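Local coordinates for protein fructosyl amine:oxygen oxidoreductase (Neosartorya fumigata, PDB 4WCT) that probably uses a bound FAD to oxidise fructosyl amines (Amadori products) with molecular oxygen, thereby removing the sugar from glycated amines, at residues G37-L42 against P394-F399; F91-R96 against K407-V412; A367-R372 against V416-E421. One frame throughout, in Å; residues are numbered along the deposited sequence. Where two conformers were deposited one is given.

Contact 1: G37-L42 against P394-F399; sequences GCSTAL and PTIGGF
Ser39 and Gly397 share the one hydrogen bond between segments 37-42 and 394-399: the backbone N of Gly397 donates to Ser39 OG over 2.9 Å, with an N-H...O angle of 144°. The hydroxyl also bonds to Met393 O, so the one small side chain ties itself to two backbone sites in the first turns of the partner helix. It is brought there by a chi1 of -176°, which sets OG trans to Ser39 N and sends it across the interface.

Packing around this bond is of the knob-into-hole kind, with Ser39 as the knob among Pro394, Thr395, Ile396 and Gly397. Of these, Ile396 offers its CG2 branch, which lies 3.6 Å from Ser39 OG.

Helix 35-46 is the first helix of the Rossmann-type FAD-binding domain, and Gly37 fits the third glycine of a GxGxxG pattern, which in Rossmann-type folds lets the helix N-terminus come close to the dinucleotide.

Close backbone contact accounts for the rest. The axes come within 7.0 Å at a crossing angle of -64°, and Gly397 CA lies 3.6 Å from both Thr40 N and Thr40 CA; a glycine here leaves room for the facing backbone. Thr40 OG1 turns back to bond Trp36 O in its own helix, while passing 3.8 Å from Gly397 CA.

Contact 2: F91-R96 against K407-V412; sequences FSTFTR and KLQKEV
Val412 packs against both Thr93 and Phe94 of helix 86-102, and its three side-chain carbons divide the work. CB lies 3.8 Å from Phe94 CE2 and almost as near CZ, so the branch point itself rests at the rim of the ring. From there CG1, placed trans to the carbonyl carbon by a chi1 of -49°, rises over the face of Phe94 in a CH-pi contact, 4.1 Å from the ring centroid and 23° off the normal. The same methyl reaches Thr93, coming within 3.8 Å of its CG2, and so fills the angle between two consecutive side chains of the helix. CG2, the other branch, meets Phe94 CZ at 4.0 Å.

Helix 86-102 is here packed against the segment that leaves helix 393-404 and leads into the short, weakly bonded helix 410-413, so within this FAD-dependent oxidoreductase the contact joins helix 86-102 to the connection between those two later helices. Phe94 belongs to a wider aromatic cluster, with edge-to-face rings from Phe368 and Phe399.

Beyond the valine, Thr93 is bordered by Gln409 and Glu411. Its methyl CG2 abuts the amide of Gln409, 3.7 Å from NE2, the two side chains approaching from opposite directions. Its OG1 passes Glu411 CB but bonds to Ala89 O one helical turn earlier. The amide is steadied by Glu411: Gln409 NE2 donates to OE1 over 3.0 Å, at 158°, with the acceptor near the amide plane but the donor well above the carboxylate plane. Glu411 OE2 forms a salt bridge with Lys410 NZ, which comes from the syn side but tilted out of the carboxylate plane.

Contact 3: A367-R372 against V416-E421; sequences AFLIDR and VRWRPE
The extended chain 367-371 and the loop 416-419 run at 79° to each other, and their backbones meet where Ile370 N donates to Val416 O over 2.9 Å. Strand 369-372 is an edge strand of the six-stranded Rossmann-type sheet, paired antiparallel with strand 379-383, and the loop crosses it. Two CA-H...O contacts flank the bond: Val416 CA to Phe368 O and Leu369 CA to Val416 O.

The two Val416 methyls spread along one face of the extended chain, CG1 against Phe368 CB at 3.8 Å and CG2 against Ile370 CB at 4.1 Å. Leu369 CD1 lies 3.5 Å from Arg417 O and obliquely beside the Trp418 ring.

Arg419, extended from CG to NE, turns its guanidinium end-on to Phe368 O, which takes NH1 at 2.9 Å and NH2 at 3.2 Å from the same face. NH2 also makes a weak bond to Ala367 O and a salt bridge to Asp365, while NH1 bonds Arg417 O, bracing the loop's own bend. Farther along, Asp371 OD2 accepts Trp418 N through its anti lone pair, 2.9 Å away and nearly straight at 167°.

How the contacts relate
The three contacts meet around the Phe94, Ile396 and Phe368 side chains. Contacts 1 and 2 join through Phe399, whose CG lies 3.7 Å from Phe94 CE1. Contacts 2 and 3 have centres 13 Å apart and touch at several points: Phe94 CE2 is 3.8 Å from both Phe368 CD2 and Val416 CG1, and Leu408 CD2 is 3.7 Å from Val416 CG2. Ile396 CD1 closes the circuit, 4.0 Å from Ile370 CD1. The side chains of Phe368, Ile396 and Phe94 stand about 6, 7 and 10 Å from the FAD cofactor. In every pair of contacts the segments alternate along the chain, the three first segments all preceding the three partners.

Contact 1: G37-L42 against P394-F399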
loop_
_atom_site.group_PDB
_atom_site.type_symbol
_atom_site.label_atom_id
_atom_site.label_comp_id
_atom_site.label_asym_id
_atom_site.label_seq_id
_atom_site.Cartn_x
_atom_site.Cartn_y
_atom_site.Cartn_z
ATOM N N GLY A 37 -10.285 -4.618 0.992
ATOM C CA GLY A 37 -11.409 -5.424 1.428
ATOM C C GLY A 37 -12.422 -4.635 2.206
ATOM O O GLY A 37 -13.622 -4.755 1.950
ATOM N N CYS A 38 -11.971 -3.756 3.096
ATOM C CA CYS A 38 -12.910 -2.933 3.842
ATOM C C CYS A 38 -13.540 -1.904 2.932
ATOM O O CYS A 38 -14.727 -1.618 3.080
ATOM C CB CYS A 38 -12.255 -2.280 5.062
ATOM S SG CYS A 38 -11.828 -3.425 6.392
ATOM N N SER A 39 -12.769 -1.340 1.999
ATOM C CA SER A 39 -13.342 -0.393 1.052
ATOM C C SER A 39 -14.413 -1.085 0.226
ATOM O O SER A 39 -15.486 -0.524 -0.021
ATOM C CB SER A 39 -12.272 0.211 0.141
ATOM O OG SER A 39 -12.792 1.202 -0.744
ATOM N N THR A 40 -14.096 -2.283 -0.273
ATOM C CA THR A 40 -15.039 -3.053 -1.079
ATOM C C THR A 40 -16.316 -3.374 -0.285
ATOM O O THR A 40 -17.429 -3.133 -0.771
ATOM C CB THR A 40 -14.381 -4.345 -1.570
ATOM O OG1 THR A 40 -13.267 -4.034 -2.417
ATOM C CG2 THR A 40 -15.377 -5.202 -2.327
ATOM N N ALA A 41 -16.170 -3.749 0.978
ATOM C CA ALA A 41 -17.334 -4.105 1.797
ATOM C C ALA A 41 -18.241 -2.873 1.931
ATOM O O ALA A 41 -19.469 -2.959 1.807
ATOM C CB ALA A 41 -16.882 -4.577 3.159
ATOM N N LEU A 42 -17.634 -1.736 2.204
ATOM C CA LEU A 42 -18.390 -0.492 2.341
ATOM C C LEU A 42 -19.133 -0.122 1.070
ATOM O O LEU A 42 -20.333 0.181 1.108
ATOM C CB LEU A 42 -17.475 0.645 2.771
ATOM C CG LEU A 42 -18.110 2.039 2.827
ATOM C CD1 LEU A 42 -19.105 2.085 3.966
ATOM C CD2 LEU A 42 -16.940 2.989 3.045
ATOM N N PRO A 394 -10.463 5.232 -0.233
ATOM C CA PRO A 394 -11.867 5.684 -0.230
ATOM C C PRO A 394 -12.656 5.158 -1.441
ATOM O O PRO A 394 -13.871 4.969 -1.327
ATOM C CB PRO A 394 -11.753 7.202 -0.320
ATOM C CG PRO A 394 -10.376 7.525 0.160
ATOM C CD PRO A 394 -9.532 6.365 -0.318
ATOM N N THR A 395 -11.985 4.926 -2.562
ATOM C CA THR A 395 -12.634 4.728 -3.851
ATOM C C THR A 395 -12.335 3.374 -4.469
ATOM O O THR A 395 -13.016 2.959 -5.383
ATOM C CB THR A 395 -12.208 5.838 -4.851
ATOM O OG1 THR A 395 -10.795 6.127 -4.677
ATOM C CG2 THR A 395 -13.008 7.079 -4.595
ATOM N N ILE A 396 -11.316 2.678 -3.965
ATOM C CA ILE A 396 -10.921 1.426 -4.620
ATOM C C ILE A 396 -12.045 0.371 -4.572
ATOM O O ILE A 396 -12.291 -0.336 -5.559
ATOM C CB ILE A 396 -9.602 0.878 -4.043
ATOM C CG1 ILE A 396 -9.005 -0.169 -5.006
ATOM C CG2 ILE A 396 -9.837 0.334 -2.655
ATOM C CD1 ILE A 396 -8.347 0.416 -6.225
ATOM N N GLY A 397 -12.827 0.371 -3.497
ATOM C CA GLY A 397 -13.990 -0.488 -3.426
ATOM C C GLY A 397 -15.029 -0.187 -4.484
ATOM O O GLY A 397 -15.765 -1.083 -4.891
ATOM N N GLY A 398 -15.137 1.070 -4.930
ATOM C CA GLY A 398 -16.075 1.364 -6.022
ATOM C C GLY A 398 -15.606 0.803 -7.350
ATOM O O GLY A 398 -16.415 0.362 -8.163
ATOM N N PHE A 399 -14.322 0.974 -7.649
ATOM C CA PHE A 399 -13.742 0.335 -8.828
ATOM C C PHE A 399 -13.872 -1.174 -8.768
ATOM O O PHE A 399 -14.243 -1.822 -9.775
ATOM C CB PHE A 399 -12.276 0.728 -9.000
ATOM C CG PHE A 399 -12.088 2.144 -9.359
ATOM C CD1 PHE A 399 -12.330 2.585 -10.657
ATOM C CD2 PHE A 399 -11.669 3.059 -8.406
ATOM C CE1 PHE A 399 -12.162 3.925 -10.994
ATOM C CE2 PHE A 399 -11.500 4.390 -8.741
ATOM C CZ PHE A 399 -11.691 4.817 -10.043
#

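Contact 2: F91-R96 against K407-V412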
loop_
_atom_site.group_PDB
_atom_site.type_symbol
_atom_site.label_atom_id
_atom_site.label_comp_id
_atom_site.label_asym_id
_atom_site.label_seq_id
_atom_site.Cartn_x
_atom_site.Cartn_y
_atom_site.Cartn_z
ATOM N N PHE A 91 -3.556 5.460 -13.688
ATOM C CA PHE A 91 -3.212 5.766 -12.310
ATOM C C PHE A 91 -3.814 7.105 -11.870
ATOM O O PHE A 91 -4.373 7.211 -10.768
ATOM C CB PHE A 91 -1.709 5.725 -12.081
ATOM C CG PHE A 91 -1.334 5.788 -10.637
ATOM C CD1 PHE A 91 -1.578 4.701 -9.793
ATOM C CD2 PHE A 91 -0.809 6.947 -10.104
ATOM C CE1 PHE A 91 -1.303 4.778 -8.443
ATOM C CE2 PHE A 91 -0.436 6.999 -8.765
ATOM C CZ PHE A 91 -0.726 5.932 -7.930
ATOM N N SER A 92 -3.742 8.102 -12.745
ATOM C CA SER A 92 -4.282 9.425 -12.450
ATOM C C SER A 92 -5.794 9.383 -12.335
ATOM O O SER A 92 -6.377 10.132 -11.548
ATOM C CB SER A 92 -3.903 10.422 -13.536
ATOM O OG SER A 92 -2.547 10.790 -13.429
ATOM N N THR A 93 -6.427 8.477 -13.080
ATOM C CA THR A 93 -7.875 8.246 -12.914
ATOM C C THR A 93 -8.213 7.712 -11.519
ATOM O O THR A 93 -9.107 8.247 -10.827
ATOM C CB THR A 93 -8.396 7.280 -13.976
ATOM O OG1 THR A 93 -8.150 7.822 -15.279
ATOM C CG2 THR A 93 -9.872 6.998 -13.768
ATOM N N PHE A 94 -7.425 6.745 -11.056
ATOM C CA PHE A 94 -7.580 6.235 -9.682
ATOM C C PHE A 94 -7.362 7.343 -8.653
ATOM O O PHE A 94 -8.192 7.538 -7.762
ATOM C CB PHE A 94 -6.629 5.081 -9.406
ATOM C CG PHE A 94 -7.055 3.783 -10.034
ATOM C CD1 PHE A 94 -8.154 3.093 -9.547
ATOM C CD2 PHE A 94 -6.283 3.181 -10.995
ATOM C CE1 PHE A 94 -8.496 1.852 -10.042
ATOM C CE2 PHE A 94 -6.673 1.986 -11.571
ATOM C CZ PHE A 94 -7.738 1.276 -11.046
ATOM N N THR A 95 -6.253 8.064 -8.754
ATOM C CA THR A 95 -5.938 9.093 -7.721
ATOM C C THR A 95 -6.828 10.330 -7.773
ATOM O O THR A 95 -7.071 10.960 -6.760
ATOM C CB THR A 95 -4.462 9.514 -7.699
ATOM O OG1 THR A 95 -4.029 10.030 -8.964
ATOM C CG2 THR A 95 -3.588 8.305 -7.332
ATOM N N ARG A 96 -7.335 10.654 -8.948
ATOM C CA ARG A 96 -8.286 11.746 -9.066
ATOM C C ARG A 96 -9.510 11.455 -8.235
ATOM O O ARG A 96 -9.998 12.319 -7.474
ATOM C CB ARG A 96 -8.687 11.943 -10.534
ATOM C CG ARG A 96 -9.454 13.226 -10.787
ATOM C CD ARG A 96 -9.899 13.352 -12.233
ATOM N NE ARG A 96 -8.755 13.323 -13.139
ATOM C CZ ARG A 96 -8.488 12.325 -13.979
ATOM N NH1 ARG A 96 -9.381 11.379 -14.225
ATOM N NH2 ARG A 96 -7.401 12.386 -14.721
ATOM N N LYS A 407 -18.664 -3.370 -15.225
ATOM C CA LYS A 407 -18.648 -2.025 -15.756
ATOM C C LYS A 407 -17.470 -1.191 -15.265
ATOM O O LYS A 407 -17.571 0.011 -15.111
ATOM C CB LYS A 407 -19.941 -1.324 -15.390
ATOM C CG LYS A 407 -20.228 -1.289 -13.903
ATOM C CD LYS A 407 -21.658 -0.833 -13.622
ATOM C CE LYS A 407 -21.695 0.100 -12.432
ATOM N NZ LYS A 407 -23.097 0.394 -12.026
ATOM N N LEU A 408 -16.340 -1.824 -15.028
ATOM C CA LEU A 408 -15.136 -1.044 -14.715
ATOM C C LEU A 408 -14.840 -0.106 -15.860
ATOM O O LEU A 408 -14.838 -0.525 -17.036
ATOM C CB LEU A 408 -13.970 -2.017 -14.468
ATOM C CG LEU A 408 -12.646 -1.422 -14.022
ATOM C CD1 LEU A 408 -12.825 -0.602 -12.761
ATOM C CD2 LEU A 408 -11.651 -2.541 -13.774
ATOM N N GLN A 409 -14.598 1.171 -15.560
ATOM C CA GLN A 409 -14.506 2.169 -16.615
ATOM C C GLN A 409 -13.344 1.965 -17.563
ATOM O O GLN A 409 -12.289 1.409 -17.210
ATOM C CB GLN A 409 -14.512 3.592 -16.072
ATOM C CG GLN A 409 -13.296 3.934 -15.258
ATOM C CD GLN A 409 -13.415 5.277 -14.573
ATOM O OE1 GLN A 409 -13.841 5.355 -13.434
ATOM N NE2 GLN A 409 -13.168 6.332 -15.316
ATOM N N LYS A 410 -13.544 2.411 -18.792
ATOM C CA LYS A 410 -12.599 2.111 -19.846
ATOM C C LYS A 410 -11.212 2.678 -19.628
ATOM O O LYS A 410 -10.255 2.125 -20.110
ATOM C CB LYS A 410 -13.129 2.554 -21.220
ATOM C CG LYS A 410 -13.248 4.052 -21.395
ATOM C CD LYS A 410 -14.073 4.386 -22.641
ATOM C CE LYS A 410 -13.940 5.845 -23.045
ATOM N NZ LYS A 410 -14.800 6.698 -22.184
ATOM N N GLU A 411 -11.097 3.772 -18.884
ATOM C CA GLU A 411 -9.822 4.413 -18.676
ATOM C C GLU A 411 -8.910 3.575 -17.760
ATOM O O GLU A 411 -7.691 3.827 -17.674
ATOM C CB GLU A 411 -10.037 5.801 -18.064
ATOM C CG GLU A 411 -10.725 6.797 -18.992
ATOM C CD GLU A 411 -12.235 6.664 -19.058
ATOM O OE1 GLU A 411 -12.852 5.898 -18.267
ATOM O OE2 GLU A 411 -12.817 7.294 -19.966
ATOM N N VAL A 412 -9.479 2.579 -17.081
ATOM C CA VAL A 412 -8.653 1.722 -16.208
ATOM C C VAL A 412 -8.743 0.231 -16.507
ATOM O O VAL A 412 -7.813 -0.505 -16.185
ATOM C CB VAL A 412 -8.871 1.948 -14.692
ATOM C CG1 VAL A 412 -8.812 3.415 -14.326
ATOM C CG2 VAL A 412 -10.145 1.320 -14.184
#

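Contact 3: A367-R372 against V416-E421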
loop_
_atom_site.group_PDB
_atom_site.type_symbol
_atom_site.label_atom_id
_atom_site.label_comp_id
_atom_site.label_asym_id
_atom_site.label_seq_id
_atom_site.Cartn_x
_atom_site.Cartn_y
_atom_site.Cartn_z
ATOM N N ALA A 367 0.963 -1.627 -12.016
ATOM C CA ALA A 367 -0.463 -1.305 -12.040
ATOM C C ALA A 367 -1.246 -2.352 -11.275
ATOM O O ALA A 367 -0.755 -3.457 -11.029
ATOM C CB ALA A 367 -0.973 -1.134 -13.483
ATOM N N PHE A 368 -2.410 -1.949 -10.768
ATOM C CA PHE A 368 -3.245 -2.868 -10.020
ATOM C C PHE A 368 -3.731 -4.037 -10.870
ATOM O O PHE A 368 -3.575 -4.068 -12.083
ATOM C CB PHE A 368 -4.441 -2.146 -9.425
ATOM C CG PHE A 368 -4.083 -0.865 -8.662
ATOM C CD1 PHE A 368 -2.932 -0.802 -7.857
ATOM C CD2 PHE A 368 -4.949 0.219 -8.682
ATOM C CE1 PHE A 368 -2.621 0.357 -7.172
ATOM C CE2 PHE A 368 -4.612 1.402 -8.019
ATOM C CZ PHE A 368 -3.445 1.461 -7.272
ATOM N N LEU A 369 -4.253 -5.027 -10.194
ATOM C CA LEU A 369 -4.816 -6.209 -10.867
ATOM C C LEU A 369 -6.218 -6.428 -10.318
ATOM O O LEU A 369 -6.411 -6.916 -9.198
ATOM C CB LEU A 369 -3.914 -7.413 -10.662
ATOM C CG LEU A 369 -4.448 -8.794 -11.095
ATOM C CD1 LEU A 369 -4.934 -8.772 -12.533
ATOM C CD2 LEU A 369 -3.403 -9.875 -10.858
ATOM N N ILE A 370 -7.199 -5.932 -11.072
ATOM C CA ILE A 370 -8.580 -5.968 -10.623
ATOM C C ILE A 370 -9.399 -6.452 -11.809
ATOM O O ILE A 370 -9.539 -5.724 -12.793
ATOM C CB ILE A 370 -9.093 -4.582 -10.201
ATOM C CG1 ILE A 370 -8.296 -4.031 -9.031
ATOM C CG2 ILE A 370 -10.557 -4.650 -9.812
ATOM C CD1 ILE A 370 -8.576 -2.570 -8.804
ATOM N N ASP A 371 -9.847 -7.705 -11.747
ATOM C CA ASP A 371 -10.538 -8.314 -12.890
ATOM C C ASP A 371 -11.231 -9.587 -12.462
ATOM O O ASP A 371 -10.838 -10.226 -11.508
ATOM C CB ASP A 371 -9.524 -8.639 -13.987
ATOM C CG ASP A 371 -10.153 -8.765 -15.373
ATOM O OD1 ASP A 371 -11.395 -8.569 -15.534
ATOM O OD2 ASP A 371 -9.371 -8.990 -16.317
ATOM N N ARG A 372 -12.230 -9.984 -13.242
ATOM C CA ARG A 372 -12.782 -11.316 -13.152
ATOM C C ARG A 372 -11.846 -12.328 -13.757
ATOM O O ARG A 372 -11.154 -12.034 -14.710
ATOM C CB ARG A 372 -14.152 -11.341 -13.844
ATOM C CG ARG A 372 -15.082 -10.241 -13.327
ATOM C CD ARG A 372 -16.320 -10.028 -14.201
ATOM N NE ARG A 372 -17.025 -11.285 -14.414
ATOM C CZ ARG A 372 -18.229 -11.568 -13.922
ATOM N NH1 ARG A 372 -18.892 -10.659 -13.214
ATOM N NH2 ARG A 372 -18.775 -12.760 -14.147
ATOM N N VAL A 416 -5.650 -2.674 -15.686
ATOM C CA VAL A 416 -5.660 -3.492 -14.481
ATOM C C VAL A 416 -6.171 -4.917 -14.733
ATOM O O VAL A 416 -6.425 -5.670 -13.814
ATOM C CB VAL A 416 -6.410 -2.805 -13.320
ATOM C CG1 VAL A 416 -5.782 -1.459 -12.967
ATOM C CG2 VAL A 416 -7.911 -2.702 -13.588
ATOM N N ARG A 417 -6.354 -5.275 -16.009
ATOM C CA ARG A 417 -6.832 -6.606 -16.365
ATOM C C ARG A 417 -5.935 -7.766 -15.972
ATOM O O ARG A 417 -4.722 -7.612 -15.809
ATOM C CB ARG A 417 -7.029 -6.692 -17.883
ATOM C CG ARG A 417 -5.750 -6.762 -18.690
ATOM C CD ARG A 417 -6.124 -6.803 -20.165
ATOM N NE ARG A 417 -4.992 -6.561 -21.054
ATOM C CZ ARG A 417 -4.106 -7.458 -21.417
ATOM N NH1 ARG A 417 -3.257 -7.136 -22.409
ATOM N NH2 ARG A 417 -4.156 -8.707 -20.918
ATOM N N TRP A 418 -6.533 -8.963 -15.913
ATOM C CA TRP A 418 -5.776 -10.208 -15.854
ATOM C C TRP A 418 -4.804 -10.342 -17.037
ATOM O O TRP A 418 -5.209 -10.121 -18.198
ATOM C CB TRP A 418 -6.754 -11.375 -15.820
ATOM C CG TRP A 418 -6.165 -12.705 -15.620
ATOM C CD1 TRP A 418 -5.952 -13.668 -16.575
ATOM C CD2 TRP A 418 -5.833 -13.317 -14.357
ATOM N NE1 TRP A 418 -5.381 -14.759 -16.004
ATOM C CE2 TRP A 418 -5.355 -14.606 -14.642
ATOM C CE3 TRP A 418 -5.917 -12.907 -13.020
ATOM C CZ2 TRP A 418 -4.888 -15.475 -13.640
ATOM C CZ3 TRP A 418 -5.525 -13.800 -12.026
ATOM C CH2 TRP A 418 -4.958 -15.040 -12.348
ATOM N N ARG A 419 -3.519 -10.540 -16.744
ATOM C CA ARG A 419 -2.464 -10.336 -17.757
ATOM C C ARG A 419 -1.249 -11.248 -17.497
ATOM O O ARG A 419 -0.110 -10.776 -17.393
ATOM C CB ARG A 419 -2.075 -8.857 -17.882
ATOM C CG ARG A 419 -1.633 -8.147 -16.596
ATOM C CD ARG A 419 -1.672 -6.629 -16.769
ATOM N NE ARG A 419 -1.025 -5.911 -15.671
ATOM C CZ ARG A 419 -1.624 -5.556 -14.546
ATOM N NH1 ARG A 419 -2.883 -5.841 -14.318
ATOM N NH2 ARG A 419 -0.930 -4.905 -13.631
ATOM N N PRO A 420 -1.489 -12.555 -17.361
ATOM C CA PRO A 420 -0.400 -13.515 -17.096
ATOM C C PRO A 420 0.706 -13.483 -18.155
ATOM O O PRO A 420 1.881 -13.715 -17.834
ATOM C CB PRO A 420 -1.110 -14.863 -17.078
ATOM C CG PRO A 420 -2.320 -14.663 -17.945
ATOM C CD PRO A 420 -2.760 -13.239 -17.666
ATOM N N GLU A 421 0.368 -13.068 -19.372
ATOM C CA GLU A 421 1.385 -12.961 -20.423
ATOM C C GLU A 421 2.509 -12.005 -20.059
ATOM O O GLU A 421 3.654 -12.176 -20.506
ATOM C CB GLU A 421 0.762 -12.600 -21.781
ATOM C CG GLU A 421 0.207 -11.200 -21.943
ATOM C CD GLU A 421 -1.176 -10.994 -21.329
ATOM O OE1 GLU A 421 -1.745 -11.921 -20.715
ATOM O OE2 GLU A 421 -1.681 -9.853 -21.414
#